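Local coordinates for protein MaoC-like dehydratase (Phytophthora Capsici, PDB 3KH8) that is a MaoC-like dehydratase of the hot dog fold, a lyase that probably interconverts 3-hydroxyacyl-CoA and trans-2-enoyl-CoA thioesters by removing or adding water, at residues A121-R134 with N171-R184. Numbering follows the deposited sequence.
Sequences AMILHGEQSVEILR and NGPVAKLISGSFIR
Leu124 runs alongside Phe182, both leaving the sheet on the same face, with Leu124 CD1 3.8 Å from Phe182 CB and at the edge of the ring. They form a hydrogen-bonded pair of two antiparallel strands, and the Phe182 N to Leu124 O bond is nearly straight (170°). A classic beta bulge follows: Gly126 N, at 2.8 Å, and Glu127 N, at 3.1 Å, both donate to Gly180 O, and the register slips by one residue. On the same face as His125, Gln128 bends at chi2 (66°), and this turns its amide back so that NE2 donates to Ser129 O. Ile178 N reaches that oxygen from the opposite side of the carbonyl plane, so two donors grip it. Further on, Val130 CG1 and CG2 each lie 3.8 Å from Leu177 CD2. On the other face, one water joins Ser129 OG to Lys176 O, and a second links Glu131 OE1 with Lys176 NZ. At the far end the Arg134 guanidinium lies between Val174 CG1 over one face and Asn171 CB over the other; its NH2 makes a weak bond to Gly172 O and a salt bridge to Asp169. Strand 123-132 also pairs antiparallel with strand 274-281 of the MaoC-like domain, joining the sheets of two hot dog units, as in double hot dog hydratases; strand 172-184 pairs on its other side with 158-169, while helix 251-266 packs against His125 and Gln128 through Leu252.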
ATOM      1  N   ALA A 121       5.372  -2.710 -28.168  1.00 53.14           N
ATOM      2  CA  ALA A 121       4.559  -1.591 -28.654  1.00 52.18           C
ATOM      3  C   ALA A 121       3.213  -2.052 -29.215  1.00 51.41           C
ATOM      4  O   ALA A 121       2.180  -1.430 -28.949  1.00 51.45           O
ATOM      5  CB  ALA A 121       5.323  -0.778 -29.694  1.00 52.30           C
ATOM      6  N   MET A 122       3.230  -3.137 -29.987  1.00 50.25           N
ATOM      7  CA  MET A 122       2.011  -3.671 -30.598  1.00 49.06           C
ATOM      8  C   MET A 122       1.367  -4.781 -29.758  1.00 47.82           C
ATOM      9  O   MET A 122       0.410  -5.425 -30.196  1.00 47.81           O
ATOM     10  CB  MET A 122       2.278  -4.150 -32.034  1.00 49.36           C
ATOM     11  CG  MET A 122       2.869  -3.084 -32.961  1.00 50.12           C
ATOM     12  SD  MET A 122       1.807  -1.649 -33.243  1.00 52.00           S
ATOM     13  CE  MET A 122       0.833  -2.210 -34.640  1.00 51.57           C
ATOM     14  N   ILE A 123       1.898  -4.993 -28.553  1.00 46.18           N
ATOM     15  CA  ILE A 123       1.348  -5.978 -27.618  1.00 44.55           C
ATOM     16  C   ILE A 123       0.473  -5.311 -26.549  1.00 43.08           C
ATOM     17  O   ILE A 123       0.762  -4.198 -26.094  1.00 43.11           O
ATOM     18  CB  ILE A 123       2.465  -6.852 -26.959  1.00 44.71           C
ATOM     19  CG1 ILE A 123       1.914  -8.226 -26.556  1.00 44.86           C
ATOM     20  CG2 ILE A 123       3.101  -6.147 -25.761  1.00 44.88           C
ATOM     21  CD1 ILE A 123       2.984  -9.276 -26.291  1.00 45.09           C
ATOM     22  N   LEU A 124      -0.608  -5.988 -26.173  1.00 40.93           N
ATOM     23  CA  LEU A 124      -1.433  -5.558 -25.046  1.00 38.88           C
ATOM     24  C   LEU A 124      -2.011  -6.743 -24.282  1.00 37.04           C
ATOM     25  O   LEU A 124      -2.237  -7.813 -24.854  1.00 36.81           O
ATOM     26  CB  LEU A 124      -2.536  -4.569 -25.480  1.00 39.14           C
ATOM     27  CG  LEU A 124      -3.685  -4.831 -26.479  1.00 39.77           C
ATOM     28  CD1 LEU A 124      -3.209  -5.124 -27.902  1.00 40.39           C
ATOM     29  CD2 LEU A 124      -4.687  -5.891 -26.003  1.00 39.98           C
ATOM     30  N   HIS A 125      -2.228  -6.547 -22.985  1.00 34.75           N
ATOM     31  CA  HIS A 125      -2.879  -7.546 -22.152  1.00 32.44           C
ATOM     32  C   HIS A 125      -4.375  -7.526 -22.449  1.00 30.95           C
ATOM     33  O   HIS A 125      -5.103  -6.636 -22.005  1.00 30.86           O
ATOM     34  CB  HIS A 125      -2.587  -7.292 -20.669  1.00 32.36           C
ATOM     35  CG  HIS A 125      -3.027  -8.403 -19.764  1.00 31.36           C
ATOM     36  ND1 HIS A 125      -3.278  -8.211 -18.423  1.00 30.36           N
ATOM     37  CD2 HIS A 125      -3.269  -9.713 -20.008  1.00 30.57           C
ATOM     38  CE1 HIS A 125      -3.644  -9.356 -17.877  1.00 30.19           C
ATOM     39  NE2 HIS A 125      -3.651 -10.283 -18.819  1.00 29.84           N
ATOM     40  N   GLY A 126      -4.816  -8.512 -23.225  1.00 29.09           N
ATOM     41  CA  GLY A 126      -6.172  -8.535 -23.754  1.00 26.86           C
ATOM     42  C   GLY A 126      -7.174  -9.325 -22.940  1.00 25.37           C
ATOM     43  O   GLY A 126      -8.347  -8.959 -22.887  1.00 24.94           O
ATOM     44  N   GLU A 127      -6.712 -10.410 -22.315  1.00 23.76           N
ATOM     45  CA  GLU A 127      -7.589 -11.348 -21.617  1.00 22.27           C
ATOM     46  C   GLU A 127      -6.948 -11.886 -20.339  1.00 21.11           C
ATOM     47  O   GLU A 127      -5.726 -12.029 -20.261  1.00 20.67           O
ATOM     48  CB  GLU A 127      -7.952 -12.525 -22.534  1.00 22.39           C
ATOM     49  CG  GLU A 127      -8.796 -12.148 -23.752  1.00 23.09           C
ATOM     50  CD  GLU A 127      -9.132 -13.326 -24.656  1.00 24.95           C
ATOM     51  OE1 GLU A 127      -8.774 -14.477 -24.327  1.00 25.47           O
ATOM     52  OE2 GLU A 127      -9.765 -13.093 -25.708  1.00 25.86           O
ATOM     53  N   GLN A 128      -7.782 -12.191 -19.348  1.00 19.76           N
ATOM     54  CA  GLN A 128      -7.318 -12.839 -18.124  1.00 18.77           C
ATOM     55  C   GLN A 128      -8.341 -13.832 -17.588  1.00 18.39           C
ATOM     56  O   GLN A 128      -9.531 -13.528 -17.496  1.00 17.80           O
ATOM     57  CB  GLN A 128      -6.979 -11.807 -17.040  1.00 18.56           C
ATOM     58  CG  GLN A 128      -6.318 -12.409 -15.792  1.00 17.82           C
ATOM     59  CD  GLN A 128      -4.942 -12.982 -16.090  1.00 16.89           C
ATOM     60  OE1 GLN A 128      -4.106 -12.319 -16.698  1.00 16.60           O
ATOM     61  NE2 GLN A 128      -4.711 -14.222 -15.675  1.00 16.57           N
ATOM     62  N   SER A 129      -7.857 -15.015 -17.233  1.00 17.90           N
ATOM     63  CA  SER A 129      -8.667 -16.028 -16.582  1.00 18.11           C
ATOM     64  C   SER A 129      -7.987 -16.460 -15.288  1.00 18.20           C
ATOM     65  O   SER A 129      -6.764 -16.631 -15.249  1.00 17.65           O
ATOM     66  CB  SER A 129      -8.857 -17.234 -17.501  1.00 17.95           C
ATOM     67  OG  SER A 129      -9.560 -18.261 -16.832  1.00 19.63           O
ATOM     68  N   VAL A 130      -8.787 -16.617 -14.235  1.00 18.37           N
ATOM     69  CA  VAL A 130      -8.309 -17.092 -12.940  1.00 18.89           C
ATOM     70  C   VAL A 130      -9.232 -18.192 -12.435  1.00 19.23           C
ATOM     71  O   VAL A 130     -10.437 -17.980 -12.285  1.00 19.52           O
ATOM     72  CB  VAL A 130      -8.226 -15.948 -11.894  1.00 18.80           C
ATOM     73  CG1 VAL A 130      -7.744 -16.475 -10.548  1.00 18.55           C
ATOM     74  CG2 VAL A 130      -7.298 -14.844 -12.378  1.00 18.57           C
ATOM     75  N   GLU A 131      -8.662 -19.368 -12.193  1.00 19.57           N
ATOM     76  CA  GLU A 131      -9.395 -20.483 -11.615  1.00 20.33           C
ATOM     77  C   GLU A 131      -8.779 -20.860 -10.272  1.00 20.41           C
ATOM     78  O   GLU A 131      -7.592 -21.179 -10.197  1.00 20.19           O
ATOM     79  CB  GLU A 131      -9.389 -21.690 -12.561  1.00 20.67           C
ATOM     80  CG  GLU A 131     -10.278 -22.831 -12.084  1.00 22.91           C
ATOM     81  CD  GLU A 131     -10.176 -24.083 -12.942  1.00 26.41           C
ATOM     82  OE1 GLU A 131      -9.493 -24.056 -13.993  1.00 27.75           O
ATOM     83  OE2 GLU A 131     -10.792 -25.100 -12.554  1.00 27.97           O
ATOM     84  N   ILE A 132      -9.593 -20.820  -9.218  1.00 20.69           N
ATOM     85  CA  ILE A 132      -9.107 -21.088  -7.867  1.00 21.14           C
ATOM     86  C   ILE A 132      -9.473 -22.512  -7.438  1.00 21.39           C
ATOM     87  O   ILE A 132     -10.650 -22.834  -7.258  1.00 21.41           O
ATOM     88  CB  ILE A 132      -9.634 -20.049  -6.838  1.00 21.09           C
ATOM     89  CG1 ILE A 132      -9.373 -18.609  -7.316  1.00 21.07           C
ATOM     90  CG2 ILE A 132      -9.033 -20.296  -5.445  1.00 21.23           C
ATOM     91  CD1 ILE A 132      -7.888 -18.269  -7.560  1.00 21.79           C
ATOM     92  N   LEU A 133      -8.454 -23.353  -7.294  1.00 21.63           N
ATOM     93  CA  LEU A 133      -8.634 -24.723  -6.820  1.00 22.14           C
ATOM     94  C   LEU A 133      -8.723 -24.767  -5.294  1.00 22.28           C
ATOM     95  O   LEU A 133      -9.542 -25.493  -4.733  1.00 22.40           O
ATOM     96  CB  LEU A 133      -7.498 -25.631  -7.319  1.00 22.38           C
ATOM     97  CG  LEU A 133      -7.356 -26.003  -8.807  1.00 23.08           C
ATOM     98  CD1 LEU A 133      -8.697 -26.300  -9.481  1.00 24.05           C
ATOM     99  CD2 LEU A 133      -6.555 -24.963  -9.604  1.00 23.48           C
ATOM    100  N   ARG A 134      -7.865 -23.989  -4.635  1.00 22.20           N
ATOM    101  CA  ARG A 134      -7.861 -23.848  -3.181  1.00 22.26           C
ATOM    102  C   ARG A 134      -7.488 -22.409  -2.838  1.00 21.45           C
ATOM    103  O   ARG A 134      -6.563 -21.863  -3.435  1.00 21.50           O
ATOM    104  CB  ARG A 134      -6.838 -24.793  -2.539  1.00 22.64           C
ATOM    105  CG  ARG A 134      -7.235 -26.263  -2.526  1.00 24.73           C
ATOM    106  CD  ARG A 134      -6.328 -27.097  -1.616  1.00 27.42           C
ATOM    107  NE  ARG A 134      -5.013 -27.359  -2.205  1.00 28.66           N
ATOM    108  CZ  ARG A 134      -3.856 -26.943  -1.693  1.00 28.87           C
ATOM    109  NH1 ARG A 134      -3.830 -26.236  -0.570  1.00 29.43           N
ATOM    110  NH2 ARG A 134      -2.719 -27.241  -2.305  1.00 28.89           N
ATOM    111  N   ASN A 171       0.699 -29.846  -1.233  1.00 31.34           N
ATOM    112  CA  ASN A 171      -0.628 -30.459  -1.143  1.00 31.26           C
ATOM    113  C   ASN A 171      -1.417 -30.468  -2.459  1.00 30.88           C
ATOM    114  O   ASN A 171      -2.576 -30.893  -2.493  1.00 31.06           O
ATOM    115  CB  ASN A 171      -1.444 -29.794  -0.032  1.00 31.58           C
ATOM    116  CG  ASN A 171      -0.981 -30.206   1.353  1.00 32.50           C
ATOM    117  OD1 ASN A 171      -0.987 -31.391   1.698  1.00 33.71           O
ATOM    118  ND2 ASN A 171      -0.585 -29.229   2.160  1.00 32.97           N
ATOM    119  N   GLY A 172      -0.789 -29.998  -3.534  1.00 30.19           N
ATOM    120  CA  GLY A 172      -1.410 -30.026  -4.855  1.00 29.27           C
ATOM    121  C   GLY A 172      -1.717 -28.653  -5.432  1.00 28.45           C
ATOM    122  O   GLY A 172      -1.259 -27.642  -4.903  1.00 28.46           O
ATOM    123  N   PRO A 173      -2.505 -28.614  -6.525  1.00 27.78           N
ATOM    124  CA  PRO A 173      -2.828 -27.378  -7.250  1.00 27.07           C
ATOM    125  C   PRO A 173      -3.578 -26.371  -6.378  1.00 26.15           C
ATOM    126  O   PRO A 173      -4.405 -26.765  -5.556  1.00 25.99           O
ATOM    127  CB  PRO A 173      -3.736 -27.864  -8.390  1.00 27.17           C
ATOM    128  CG  PRO A 173      -3.457 -29.334  -8.518  1.00 27.64           C
ATOM    129  CD  PRO A 173      -3.171 -29.787  -7.118  1.00 27.78           C
ATOM    130  N   VAL A 174      -3.276 -25.085  -6.542  1.00 25.34           N
ATOM    131  CA  VAL A 174      -4.018 -24.039  -5.825  1.00 24.58           C
ATOM    132  C   VAL A 174      -4.732 -23.070  -6.778  1.00 23.92           C
ATOM    133  O   VAL A 174      -5.870 -22.679  -6.521  1.00 23.70           O
ATOM    134  CB  VAL A 174      -3.159 -23.276  -4.747  1.00 24.78           C
ATOM    135  CG1 VAL A 174      -2.354 -24.249  -3.883  1.00 24.81           C
ATOM    136  CG2 VAL A 174      -2.243 -22.241  -5.375  1.00 25.08           C
ATOM    137  N   ALA A 175      -4.066 -22.698  -7.873  1.00 23.22           N
ATOM    138  CA  ALA A 175      -4.642 -21.772  -8.855  1.00 22.75           C
ATOM    139  C   ALA A 175      -4.120 -21.994 -10.268  1.00 22.49           C
ATOM    140  O   ALA A 175      -2.955 -22.352 -10.472  1.00 22.40           O
ATOM    141  CB  ALA A 175      -4.425 -20.313  -8.429  1.00 22.65           C
ATOM    142  N   LYS A 176      -5.000 -21.766 -11.241  1.00 22.18           N
ATOM    143  CA  LYS A 176      -4.642 -21.812 -12.650  1.00 22.00           C
ATOM    144  C   LYS A 176      -4.999 -20.475 -13.298  1.00 21.51           C
ATOM    145  O   LYS A 176      -6.148 -20.025 -13.232  1.00 21.11           O
ATOM    146  CB  LYS A 176      -5.361 -22.971 -13.341  1.00 22.12           C
ATOM    147  CG  LYS A 176      -5.029 -23.147 -14.817  1.00 23.74           C
ATOM    148  CD  LYS A 176      -5.798 -24.324 -15.393  1.00 26.05           C
ATOM    149  CE  LYS A 176      -5.733 -24.333 -16.906  1.00 27.94           C
ATOM    150  NZ  LYS A 176      -6.698 -25.306 -17.491  1.00 29.51           N
ATOM    151  N   LEU A 177      -3.999 -19.843 -13.903  1.00 20.97           N
ATOM    152  CA  LEU A 177      -4.178 -18.558 -14.566  1.00 20.86           C
ATOM    153  C   LEU A 177      -3.924 -18.711 -16.056  1.00 20.84           C
ATOM    154  O   LEU A 177      -3.007 -19.423 -16.462  1.00 20.35           O
ATOM    155  CB  LEU A 177      -3.210 -17.508 -14.004  1.00 21.01           C
ATOM    156  CG  LEU A 177      -2.955 -17.387 -12.495  1.00 21.44           C
ATOM    157  CD1 LEU A 177      -1.869 -16.346 -12.233  1.00 22.47           C
ATOM    158  CD2 LEU A 177      -4.217 -17.041 -11.735  1.00 22.63           C
ATOM    159  N   ILE A 178      -4.743 -18.051 -16.867  1.00 20.86           N
ATOM    160  CA  ILE A 178      -4.456 -17.925 -18.292  1.00 21.21           C
ATOM    161  C   ILE A 178      -4.491 -16.453 -18.683  1.00 21.85           C
ATOM    162  O   ILE A 178      -5.513 -15.776 -18.523  1.00 21.59           O
ATOM    163  CB  ILE A 178      -5.423 -18.752 -19.181  1.00 21.08           C
ATOM    164  CG1 ILE A 178      -5.346 -20.239 -18.815  1.00 20.80           C
ATOM    165  CG2 ILE A 178      -5.099 -18.535 -20.669  1.00 20.20           C
ATOM    166  CD1 ILE A 178      -6.532 -21.067 -19.290  1.00 21.74           C
ATOM    167  N   SER A 179      -3.353 -15.974 -19.177  1.00 22.61           N
ATOM    168  CA  SER A 179      -3.203 -14.599 -19.625  1.00 23.80           C
ATOM    169  C   SER A 179      -3.202 -14.551 -21.147  1.00 24.85           C
ATOM    170  O   SER A 179      -2.477 -15.311 -21.794  1.00 25.01           O
ATOM    171  CB  SER A 179      -1.899 -14.011 -19.082  1.00 23.70           C
ATOM    172  OG  SER A 179      -1.687 -12.698 -19.574  1.00 23.61           O
ATOM    173  N   GLY A 180      -4.011 -13.659 -21.711  1.00 26.01           N
ATOM    174  CA  GLY A 180      -4.069 -13.473 -23.156  1.00 27.85           C
ATOM    175  C   GLY A 180      -3.419 -12.175 -23.595  1.00 29.37           C
ATOM    176  O   GLY A 180      -3.859 -11.091 -23.206  1.00 29.08           O
ATOM    177  N   SER A 181      -2.358 -12.290 -24.393  1.00 31.06           N
ATOM    178  CA  SER A 181      -1.699 -11.127 -24.989  1.00 33.02           C
ATOM    179  C   SER A 181      -2.076 -11.001 -26.458  1.00 34.37           C
ATOM    180  O   SER A 181      -2.089 -11.994 -27.190  1.00 34.62           O
ATOM    181  CB  SER A 181      -0.178 -11.219 -24.849  1.00 32.91           C
ATOM    182  OG  SER A 181       0.226 -11.041 -23.504  1.00 33.35           O
ATOM    183  N   PHE A 182      -2.390  -9.782 -26.884  1.00 36.18           N
ATOM    184  CA  PHE A 182      -2.739  -9.532 -28.277  1.00 37.98           C
ATOM    185  C   PHE A 182      -1.634  -8.763 -28.990  1.00 39.05           C
ATOM    186  O   PHE A 182      -1.201  -7.708 -28.531  1.00 39.20           O
ATOM    187  CB  PHE A 182      -4.077  -8.795 -28.386  1.00 37.99           C
ATOM    188  CG  PHE A 182      -4.634  -8.743 -29.786  1.00 38.76           C
ATOM    189  CD1 PHE A 182      -5.268  -9.852 -30.341  1.00 39.53           C
ATOM    190  CD2 PHE A 182      -4.536  -7.580 -30.544  1.00 39.52           C
ATOM    191  CE1 PHE A 182      -5.788  -9.806 -31.633  1.00 39.85           C
ATOM    192  CE2 PHE A 182      -5.055  -7.523 -31.835  1.00 39.75           C
ATOM    193  CZ  PHE A 182      -5.683  -8.639 -32.379  1.00 40.29           C
ATOM    194  N   ILE A 183      -1.174  -9.321 -30.106  1.00 40.61           N
ATOM    195  CA  ILE A 183      -0.166  -8.684 -30.946  1.00 42.03           C
ATOM    196  C   ILE A 183      -0.844  -8.279 -32.253  1.00 43.02           C
ATOM    197  O   ILE A 183      -1.043  -9.111 -33.145  1.00 43.22           O
ATOM    198  CB  ILE A 183       1.033  -9.629 -31.219  1.00 41.97           C
ATOM    199  CG1 ILE A 183       1.554 -10.231 -29.908  1.00 42.01           C
ATOM    200  CG2 ILE A 183       2.149  -8.887 -31.960  1.00 42.23           C
ATOM    201  CD1 ILE A 183       2.235 -11.570 -30.072  1.00 41.86           C
ATOM    202  N   ARG A 184      -1.219  -7.004 -32.349  1.00 44.28           N
ATOM    203  CA  ARG A 184      -1.932  -6.495 -33.523  1.00 45.44           C
ATOM    204  C   ARG A 184      -1.028  -6.425 -34.750  1.00 45.94           C
ATOM    205  O   ARG A 184       0.126  -6.000 -34.660  1.00 46.09           O
ATOM    206  CB  ARG A 184      -2.593  -5.138 -33.234  1.00 45.63           C
ATOM    207  CG  ARG A 184      -1.669  -4.061 -32.672  1.00 46.74           C
ATOM    208  CD  ARG A 184      -2.467  -2.863 -32.159  1.00 48.39           C
ATOM    209  NE  ARG A 184      -1.606  -1.805 -31.627  1.00 49.60           N
ATOM    210  CZ  ARG A 184      -1.109  -1.776 -30.390  1.00 50.18           C
ATOM    211  NH1 ARG A 184      -0.338  -0.766 -30.010  1.00 50.54           N
ATOM    212  NH2 ARG A 184      -1.372  -2.752 -29.532  1.00 50.53           N
TER
HETATM  213  O   HOH W   1      -7.598 -19.895 -15.652  1.00 16.17           O
HETATM  214  O   HOH W   2      -9.551 -25.877 -16.286  1.00 43.44           O